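Side-chain contacts in 14L protein (Yaba-like disease virus, PDB 4EKX), which probably binds interleukin-18, acting as a poxviral member of the IL-18-binding protein family with an immunoglobulin-like fold: residues V13-K18 and E83-K88; W37-N42 and S52-R57; C91-I94 and P99-E102. The protein carries 2 engineered substitutions. One frame throughout, in Å; residues are numbered along the deposited sequence.

Contact 1 (V13-K18 and E83-K88)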
loop_
_atom_site.group_PDB
_atom_site.type_symbol
_atom_site.label_atom_id
_atom_site.label_comp_id
_atom_site.label_asym_id
_atom_site.label_seq_id
_atom_site.Cartn_x
_atom_site.Cartn_y
_atom_site.Cartn_z
ATOM N N VAL D 13 6.367 11.539 6.391
ATOM C CA VAL D 13 7.431 12.468 6.765
ATOM C C VAL D 13 6.894 13.833 7.183
ATOM O O VAL D 13 7.589 14.608 7.836
ATOM C CB VAL D 13 8.448 12.661 5.630
ATOM C CG1 VAL D 13 9.125 11.332 5.303
ATOM C CG2 VAL D 13 7.772 13.235 4.398
ATOM N N LYS D 14 5.662 14.133 6.793
ATOM C CA LYS D 14 5.040 15.385 7.198
ATOM C C LYS D 14 3.600 15.177 7.624
ATOM O O LYS D 14 2.910 14.279 7.141
ATOM C CB LYS D 14 5.105 16.418 6.070
ATOM C CG LYS D 14 4.387 16.000 4.797
ATOM C CD LYS D 14 4.619 17.025 3.693
ATOM C CE LYS D 14 4.175 16.504 2.334
ATOM N NZ LYS D 14 2.698 16.368 2.224
ATOM N N GLU D 15 3.156 16.011 8.554
ATOM C CA GLU D 15 1.768 16.009 8.969
ATOM C C GLU D 15 0.878 16.575 7.856
ATOM O O GLU D 15 1.252 17.536 7.166
ATOM C CB GLU D 15 1.611 16.841 10.245
ATOM C CG GLU D 15 0.180 17.023 10.680
ATOM C CD GLU D 15 0.050 17.791 11.985
ATOM O OE1 GLU D 15 1.079 18.205 12.563
ATOM O OE2 GLU D 15 -1.095 17.975 12.425
ATOM N N THR D 16 -0.296 15.967 7.689
ATOM C CA THR D 16 -1.359 16.488 6.833
ATOM C C THR D 16 -2.685 16.421 7.587
ATOM O O THR D 16 -2.725 15.983 8.742
ATOM C CB THR D 16 -1.470 15.709 5.500
ATOM O OG1 THR D 16 -1.678 14.320 5.768
ATOM C CG2 THR D 16 -0.201 15.879 4.661
ATOM N N SER D 17 -3.769 16.850 6.942
ATOM C CA SER D 17 -5.079 16.900 7.603
ATOM C C SER D 17 -5.547 15.504 7.991
ATOM O O SER D 17 -6.226 15.314 9.001
ATOM C CB SER D 17 -6.119 17.550 6.694
ATOM O OG SER D 17 -6.363 16.739 5.557
ATOM N N LYS D 18 -5.166 14.522 7.185
ATOM C CA LYS D 18 -5.452 13.123 7.468
ATOM C C LYS D 18 -4.147 12.348 7.460
ATOM O O LYS D 18 -3.533 12.183 6.416
ATOM C CB LYS D 18 -6.399 12.559 6.417
ATOM C CG LYS D 18 -6.676 11.074 6.546
ATOM C CD LYS D 18 -7.846 10.672 5.673
ATOM C CE LYS D 18 -7.946 9.168 5.534
ATOM N NZ LYS D 18 -8.916 8.777 4.476
ATOM N N GLU D 83 -1.606 16.793 21.945
ATOM C CA GLU D 83 -1.610 15.549 22.704
ATOM C C GLU D 83 -1.390 14.349 21.780
ATOM O O GLU D 83 -0.637 13.439 22.113
ATOM C CB GLU D 83 -2.903 15.373 23.507
ATOM C CG GLU D 83 -2.950 14.040 24.266
ATOM C CD GLU D 83 -4.251 13.819 25.020
ATOM O OE1 GLU D 83 -4.382 12.766 25.684
ATOM O OE2 GLU D 83 -5.142 14.691 24.948
ATOM N N MET D 84 -2.053 14.357 20.629
ATOM C CA MET D 84 -1.908 13.279 19.649
ATOM C C MET D 84 -0.520 13.284 19.016
ATOM O O MET D 84 0.055 12.219 18.755
ATOM C CB MET D 84 -2.977 13.399 18.562
ATOM C CG MET D 84 -4.392 13.204 19.080
ATOM S SD MET D 84 -5.670 13.696 17.898
ATOM C CE MET D 84 -5.432 12.462 16.624
ATOM N N ARG D 85 0.007 14.483 18.756
ATOM C CA ARG D 85 1.342 14.622 18.166
ATOM C C ARG D 85 2.421 14.064 19.087
ATOM O O ARG D 85 3.433 13.543 18.620
ATOM C CB ARG D 85 1.650 16.088 17.830
ATOM C CG ARG D 85 0.863 16.637 16.658
ATOM C CD ARG D 85 1.212 18.094 16.353
ATOM N NE ARG D 85 0.316 18.634 15.335
ATOM C CZ ARG D 85 -0.775 19.349 15.597
ATOM N NH1 ARG D 85 -1.101 19.639 16.851
ATOM N NH2 ARG D 85 -1.540 19.782 14.607
ATOM N N ASN D 86 2.187 14.157 20.394
ATOM C CA ASN D 86 3.173 13.744 21.389
ATOM C C ASN D 86 2.905 12.365 22.001
ATOM O O ASN D 86 3.691 11.879 22.816
ATOM C CB ASN D 86 3.278 14.794 22.498
ATOM C CG ASN D 86 3.810 16.121 21.994
ATOM O OD1 ASN D 86 4.562 16.170 21.019
ATOM N ND2 ASN D 86 3.425 17.207 22.659
ATOM N N GLU D 87 1.804 11.743 21.592
ATOM C CA GLU D 87 1.375 10.458 22.139
ATOM C C GLU D 87 2.287 9.335 21.661
ATOM O O GLU D 87 2.661 9.289 20.486
ATOM C CB GLU D 87 -0.064 10.171 21.700
ATOM C CG GLU D 87 -0.714 8.967 22.357
ATOM C CD GLU D 87 -1.158 9.255 23.775
ATOM O OE1 GLU D 87 -2.049 10.114 23.961
ATOM O OE2 GLU D 87 -0.603 8.630 24.700
ATOM N N LYS D 88 2.657 8.440 22.571
ATOM C CA LYS D 88 3.374 7.228 22.172
ATOM C C LYS D 88 2.403 6.218 21.569
ATOM O O LYS D 88 1.542 5.679 22.263
ATOM C CB LYS D 88 4.124 6.604 23.355
ATOM C CG LYS D 88 4.971 5.381 22.967
ATOM C CD LYS D 88 5.756 4.871 24.162
ATOM C CE LYS D 88 6.504 3.593 23.833
ATOM N NZ LYS D 88 7.243 3.073 25.012
#
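Glu15 and Arg85 carry this contact between them, through a salt bridge made of two hydrogen bonds. The guanidinium grips the carboxylate side-on with two nitrogens, one to each oxygen. Arg85 NE donates to Glu15 OE1 at 2.9 Å with an N-H...O angle of 175°, so this arm is nearly straight and lies almost in the guanidinium plane. The second arm, Arg85 NH2 to Glu15 OE2, is equally short at 2.9 Å, yet it is bent to 140° and its acceptor is tilted from that plane. Both oxygens are approached on their syn sides. The bend of the second arm fits the 44° between the carboxylate and guanidinium planes: the two groups meet at their edges in a twisted pairing, not a coplanar one.

The reach of the two chains makes this possible. The nearest CA atoms, those of Glu15 and Arg85, are 9.3 Å apart, and the gap is spanned by an extended glutamate whose CG stands opposite the backbone N, and by an arginine extended from CG to NE. They cross at about a right angle. Only 90 Å² is buried in total, as expected of a surface bridge.

A further ionic partner acts on the same cation. NH1, unused by Glu15, makes a salt bridge to Asp82, so two carboxylates hold the guanidinium from different nitrogens and limit its rotation.

The bridge ties the loop between strands 6-12 and 18-26 to the short helix 82-86. Both bridging side chains touch Ile80 in the approach to this helix, while the neighbouring Met84 packs inward on Leu77 and Tyr54. The helix also meets the C-terminal helix 106-110, where Asn86 OD1 is hydrogen-bonded to Ser107.

Contact 2 (W37-N42 and S52-R57)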
loop_
_atom_site.group_PDB
_atom_site.type_symbol
_atom_site.label_atom_id
_atom_site.label_comp_id
_atom_site.label_asym_id
_atom_site.label_seq_id
_atom_site.Cartn_x
_atom_site.Cartn_y
_atom_site.Cartn_z
ATOM N N TRP D 37 -3.204 -1.543 16.998
ATOM C CA TRP D 37 -2.634 -0.395 17.667
ATOM C C TRP D 37 -3.070 -0.273 19.134
ATOM O O TRP D 37 -4.186 -0.656 19.504
ATOM C CB TRP D 37 -3.009 0.876 16.889
ATOM C CG TRP D 37 -2.283 0.978 15.557
ATOM C CD1 TRP D 37 -2.687 0.471 14.348
ATOM C CD2 TRP D 37 -1.024 1.600 15.331
ATOM N NE1 TRP D 37 -1.746 0.755 13.372
ATOM C CE2 TRP D 37 -0.712 1.444 13.954
ATOM C CE3 TRP D 37 -0.117 2.278 16.156
ATOM C CZ2 TRP D 37 0.444 1.975 13.387
ATOM C CZ3 TRP D 37 1.043 2.786 15.594
ATOM C CH2 TRP D 37 1.314 2.629 14.219
ATOM N N ILE D 38 -2.153 0.244 19.954
ATOM C CA ILE D 38 -2.439 0.643 21.329
ATOM C C ILE D 38 -2.007 2.099 21.464
ATOM O O ILE D 38 -0.881 2.460 21.101
ATOM C CB ILE D 38 -1.687 -0.232 22.354
ATOM C CG1 ILE D 38 -2.173 -1.688 22.260
ATOM C CG2 ILE D 38 -1.874 0.330 23.778
ATOM C CD1 ILE D 38 -1.480 -2.665 23.236
ATOM N N ILE D 39 -2.926 2.924 21.955
ATOM C CA ILE D 39 -2.711 4.366 22.088
ATOM C C ILE D 39 -2.312 4.643 23.525
ATOM O O ILE D 39 -3.088 4.399 24.457
ATOM C CB ILE D 39 -3.987 5.148 21.753
ATOM C CG1 ILE D 39 -4.593 4.664 20.435
ATOM C CG2 ILE D 39 -3.710 6.656 21.699
ATOM C CD1 ILE D 39 -3.615 4.687 19.253
ATOM N N GLY D 40 -1.090 5.130 23.705
ATOM C CA GLY D 40 -0.546 5.323 25.031
ATOM C C GLY D 40 -0.286 3.988 25.703
ATOM O O GLY D 40 0.048 3.001 25.042
ATOM N N LYS D 41 -0.456 3.954 27.020
ATOM C CA LYS D 41 -0.097 2.768 27.789
ATOM C C LYS D 41 -0.941 1.524 27.513
ATOM O O LYS D 41 -0.398 0.421 27.428
ATOM C CB LYS D 41 -0.099 3.074 29.288
ATOM C CG LYS D 41 1.245 3.555 29.811
ATOM N N ASN D 42 -2.256 1.677 27.393
ATOM C CA ASN D 42 -3.111 0.484 27.391
ATOM C C ASN D 42 -4.481 0.587 26.728
ATOM O O ASN D 42 -5.358 -0.243 26.986
ATOM C CB ASN D 42 -3.269 -0.026 28.828
ATOM C CG ASN D 42 -3.901 1.006 29.748
ATOM O OD1 ASN D 42 -4.449 2.017 29.291
ATOM N ND2 ASN D 42 -3.843 0.749 31.051
ATOM N N SER D 52 -12.322 10.822 19.162
ATOM C CA SER D 52 -10.987 10.891 19.740
ATOM C C SER D 52 -9.983 11.377 18.696
ATOM O O SER D 52 -8.920 11.895 19.034
ATOM C CB SER D 52 -10.562 9.522 20.279
ATOM O OG SER D 52 -10.233 8.634 19.219
ATOM N N GLY D 53 -10.332 11.210 17.424
ATOM C CA GLY D 53 -9.435 11.567 16.339
ATOM C C GLY D 53 -8.655 10.380 15.814
ATOM O O GLY D 53 -7.914 10.502 14.830
ATOM N N TYR D 54 -8.819 9.232 16.470
ATOM C CA TYR D 54 -8.161 8.004 16.028
ATOM C C TYR D 54 -9.164 7.065 15.372
ATOM O O TYR D 54 -10.278 6.891 15.860
ATOM C CB TYR D 54 -7.508 7.282 17.201
ATOM C CG TYR D 54 -6.325 7.997 17.820
ATOM C CD1 TYR D 54 -5.046 7.838 17.298
ATOM C CD2 TYR D 54 -6.482 8.809 18.943
ATOM C CE1 TYR D 54 -3.955 8.469 17.862
ATOM C CE2 TYR D 54 -5.393 9.450 19.517
ATOM C CZ TYR D 54 -4.130 9.271 18.971
ATOM O OH TYR D 54 -3.034 9.891 19.529
ATOM N N ARG D 55 -8.773 6.483 14.246
ATOM C CA ARG D 55 -9.553 5.412 13.648
ATOM C C ARG D 55 -8.585 4.308 13.225
ATOM O O ARG D 55 -7.486 4.587 12.760
ATOM C CB ARG D 55 -10.352 5.923 12.449
ATOM C CG ARG D 55 -11.215 4.861 11.785
ATOM C CD ARG D 55 -12.180 5.450 10.763
ATOM N NE ARG D 55 -11.496 6.133 9.667
ATOM C CZ ARG D 55 -11.020 5.525 8.587
ATOM N NH1 ARG D 55 -11.140 4.211 8.453
ATOM N NH2 ARG D 55 -10.418 6.232 7.638
ATOM N N GLU D 56 -8.976 3.059 13.427
ATOM C CA GLU D 56 -8.120 1.953 13.024
ATOM C C GLU D 56 -8.744 1.163 11.886
ATOM O O GLU D 56 -9.951 0.913 11.873
ATOM C CB GLU D 56 -7.839 1.029 14.209
ATOM C CG GLU D 56 -6.898 -0.114 13.884
ATOM C CD GLU D 56 -6.635 -0.970 15.096
ATOM O OE1 GLU D 56 -7.622 -1.453 15.686
ATOM O OE2 GLU D 56 -5.455 -1.145 15.465
ATOM N N ARG D 57 -7.912 0.768 10.933
ATOM C CA ARG D 57 -8.363 -0.092 9.863
ATOM C C ARG D 57 -7.547 -1.370 9.900
ATOM O O ARG D 57 -6.373 -1.377 9.535
ATOM C CB ARG D 57 -8.191 0.601 8.511
ATOM C CG ARG D 57 -8.561 -0.264 7.325
HETATM O O HOH W 1 -6.531 -0.980 18.491
#
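This is a mixed polar and apolar contact between two strands that belong to different sheets of the sandwich: Trp37 and Ile39 of strand 34-39 face Glu56 and Tyr54 of strand 54-58, an outermost strand of the opposing sheet. With no backbone pairing between them, the strands are joined by side chains of strand 54-58 reaching backbone and side-chain atoms of strand 34-39, burying 198 Å².

The polar half centres on the Glu56 carboxylate. Its OE2 accepts from Trp37 N at 2.8 Å, with an N-H...O angle of 154° and the donor nearly in line with the C-O bond. An extended side chain, with CG opposite its backbone N (chi1 -177°), delivers the carboxylate there. OE2 also sits at the edge of the indole, 3.4 Å from Trp37 CD1 and near the ring plane. Water 1 closes a second route, donating to Trp37 O at 2.6 Å and to Glu56 OE1 at 3.0 Å, so the carboxylate takes the N-H of Trp37 directly and reaches its carbonyl through the water. Outside the two segments, OE1 meets a basic side chain of another protein's chain in a salt bridge.

The apolar half is a CH-pi contact. Ile39 CG2 lies over one face of the Tyr54 ring, 4.1 Å from its centroid and 25° off the normal, displaced toward CZ, which it approaches to 3.8 Å. Ile39 CD1 lies over the same face, at its CD1-CE1 side, 4.0 Å from Tyr54 CE1. Just before the strand, Ser52 OG accepts from Tyr54 N at 3.1 Å, forming an ST turn.

Deeper in the sandwich, Trp37 NE1 is hydrogen-bonded to Ala73 O, and the indole packs on Leu75 of strand 72-78, Leu89 of strand 89-94, and Leu21 and Cys23 of strand 18-26.

Contact 3 (C91-I94 and P99-E102)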
loop_
_atom_site.group_PDB
_atom_site.type_symbol
_atom_site.label_atom_id
_atom_site.label_comp_id
_atom_site.label_asym_id
_atom_site.label_seq_id
_atom_site.Cartn_x
_atom_site.Cartn_y
_atom_site.Cartn_z
ATOM N N CYS D 91 2.364 -0.247 17.776
ATOM C CA CYS D 91 1.782 -1.371 17.043
ATOM C C CYS D 91 2.301 -2.709 17.567
ATOM O O CYS D 91 3.495 -2.885 17.794
ATOM C CB CYS D 91 1.970 -1.276 15.530
ATOM S SG CYS D 91 0.992 -2.588 14.699
ATOM N N VAL D 92 1.379 -3.642 17.758
ATOM C CA VAL D 92 1.685 -4.911 18.400
ATOM C C VAL D 92 1.465 -6.040 17.413
ATOM O O VAL D 92 0.448 -6.075 16.729
ATOM C CB VAL D 92 0.778 -5.157 19.616
ATOM C CG1 VAL D 92 1.201 -6.443 20.367
ATOM C CG2 VAL D 92 0.788 -3.944 20.543
ATOM N N LEU D 93 2.424 -6.956 17.349
ATOM C CA LEU D 93 2.230 -8.212 16.638
ATOM C C LEU D 93 1.867 -9.302 17.633
ATOM O O LEU D 93 2.594 -9.542 18.595
ATOM C CB LEU D 93 3.499 -8.618 15.878
ATOM C CG LEU D 93 3.497 -10.075 15.385
ATOM C CD1 LEU D 93 2.487 -10.268 14.264
ATOM C CD2 LEU D 93 4.893 -10.508 14.930
ATOM N N ILE D 94 0.732 -9.949 17.400
ATOM C CA ILE D 94 0.316 -11.092 18.205
ATOM C C ILE D 94 0.365 -12.348 17.356
ATOM O O ILE D 94 -0.120 -12.355 16.237
ATOM C CB ILE D 94 -1.123 -10.909 18.754
ATOM C CG1 ILE D 94 -1.196 -9.682 19.659
ATOM C CG2 ILE D 94 -1.560 -12.155 19.527
ATOM C CD1 ILE D 94 -0.292 -9.756 20.867
ATOM N N PRO D 99 4.581 -11.446 22.257
ATOM C CA PRO D 99 4.203 -10.301 21.414
ATOM C C PRO D 99 5.396 -9.405 21.058
ATOM O O PRO D 99 6.330 -9.260 21.856
ATOM C CB PRO D 99 3.196 -9.542 22.291
ATOM C CG PRO D 99 2.700 -10.574 23.282
ATOM C CD PRO D 99 3.878 -11.444 23.550
ATOM N N LEU D 100 5.369 -8.843 19.856
ATOM C CA LEU D 100 6.395 -7.903 19.406
ATOM C C LEU D 100 5.761 -6.531 19.276
ATOM O O LEU D 100 4.606 -6.416 18.859
ATOM C CB LEU D 100 6.985 -8.318 18.052
ATOM C CG LEU D 100 7.835 -9.587 18.000
ATOM C CD1 LEU D 100 8.458 -9.732 16.612
ATOM C CD2 LEU D 100 8.910 -9.557 19.077
ATOM N N LYS D 101 6.512 -5.494 19.644
ATOM C CA LYS D 101 6.005 -4.122 19.599
ATOM C C LYS D 101 6.973 -3.182 18.909
ATOM O O LYS D 101 8.194 -3.336 18.997
ATOM C CB LYS D 101 5.757 -3.582 21.011
ATOM C CG LYS D 101 4.692 -4.307 21.814
ATOM C CD LYS D 101 4.688 -3.791 23.252
ATOM C CE LYS D 101 3.730 -4.568 24.147
ATOM N NZ LYS D 101 3.724 -4.018 25.544
ATOM N N GLU D 102 6.405 -2.201 18.221
ATOM C CA GLU D 102 7.150 -1.058 17.740
ATOM C C GLU D 102 6.316 0.172 18.062
ATOM O O GLU D 102 5.088 0.105 18.105
ATOM C CB GLU D 102 7.396 -1.160 16.230
ATOM C CG GLU D 102 8.278 -0.059 15.688
ATOM C CD GLU D 102 9.678 -0.104 16.270
ATOM O OE1 GLU D 102 10.218 -1.218 16.451
ATOM O OE2 GLU D 102 10.236 0.977 16.557
#
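Leu93 and Leu100 form a hydrogen-bonded pair of an antiparallel hairpin, the strand segments running 164° apart. Leu93 N donates to Leu100 O at 2.7 Å, almost straight at 168°, and Leu100 N returns a bond to Leu93 O at 3.1 Å. Their side chains lie side by side and point the same way, Leu93 CD2 meeting Leu100 CD1 at 4.0 Å.

Cys91, the third residue with much surface buried here, repeats the pattern with Glu102: Cys91 N to Glu102 O at 2.8 Å and Glu102 N to Cys91 O at 3.0 Å. Its SG makes the disulfide to Cys23 of strand 18-26, linking the two sheets, and on this inner face Cys91, Leu93 and Glu102 touch Val7 of strand 6-12.

The other face holds the non-hydrogen-bonded pair, with Val92 CG2 4.1 Å from Lys101 CG. Beside it Ile94 CD1 reaches Pro99 CB at 3.8 Å.

The chemistry divides the labour. Two reciprocal pairs of backbone bonds set the register, and a disulfide ties the inner face to the opposing sheet. The outer face of Val92, Ile94, Pro99 and Lys101 packs on another protein's chain, consistent with a largely apolar ligand-binding surface.

Contacts 2 and 3 share a sheet, since strands 34-39 and 89-94 are neighbours in it, and their centres are about 14 Å apart. They touch twice: Ile38 CD1 lies 3.7 Å from Val92 CG2 on the side that packs against the other protein, and the indole reaches the backbone of Cys91, Trp37 CE3 to Cys91 N being 3.9 Å. Contact 1, whose loop encloses contact 2 along the chain, lies about 12 Å from it centre to centre; a probable hydrogen bond of 3.1 Å from Gly40 N to Lys88 O joins them. Contacts 1 and 3 are about 21 Å apart, centre to centre, so the surface bridge is remote from the probable binding face.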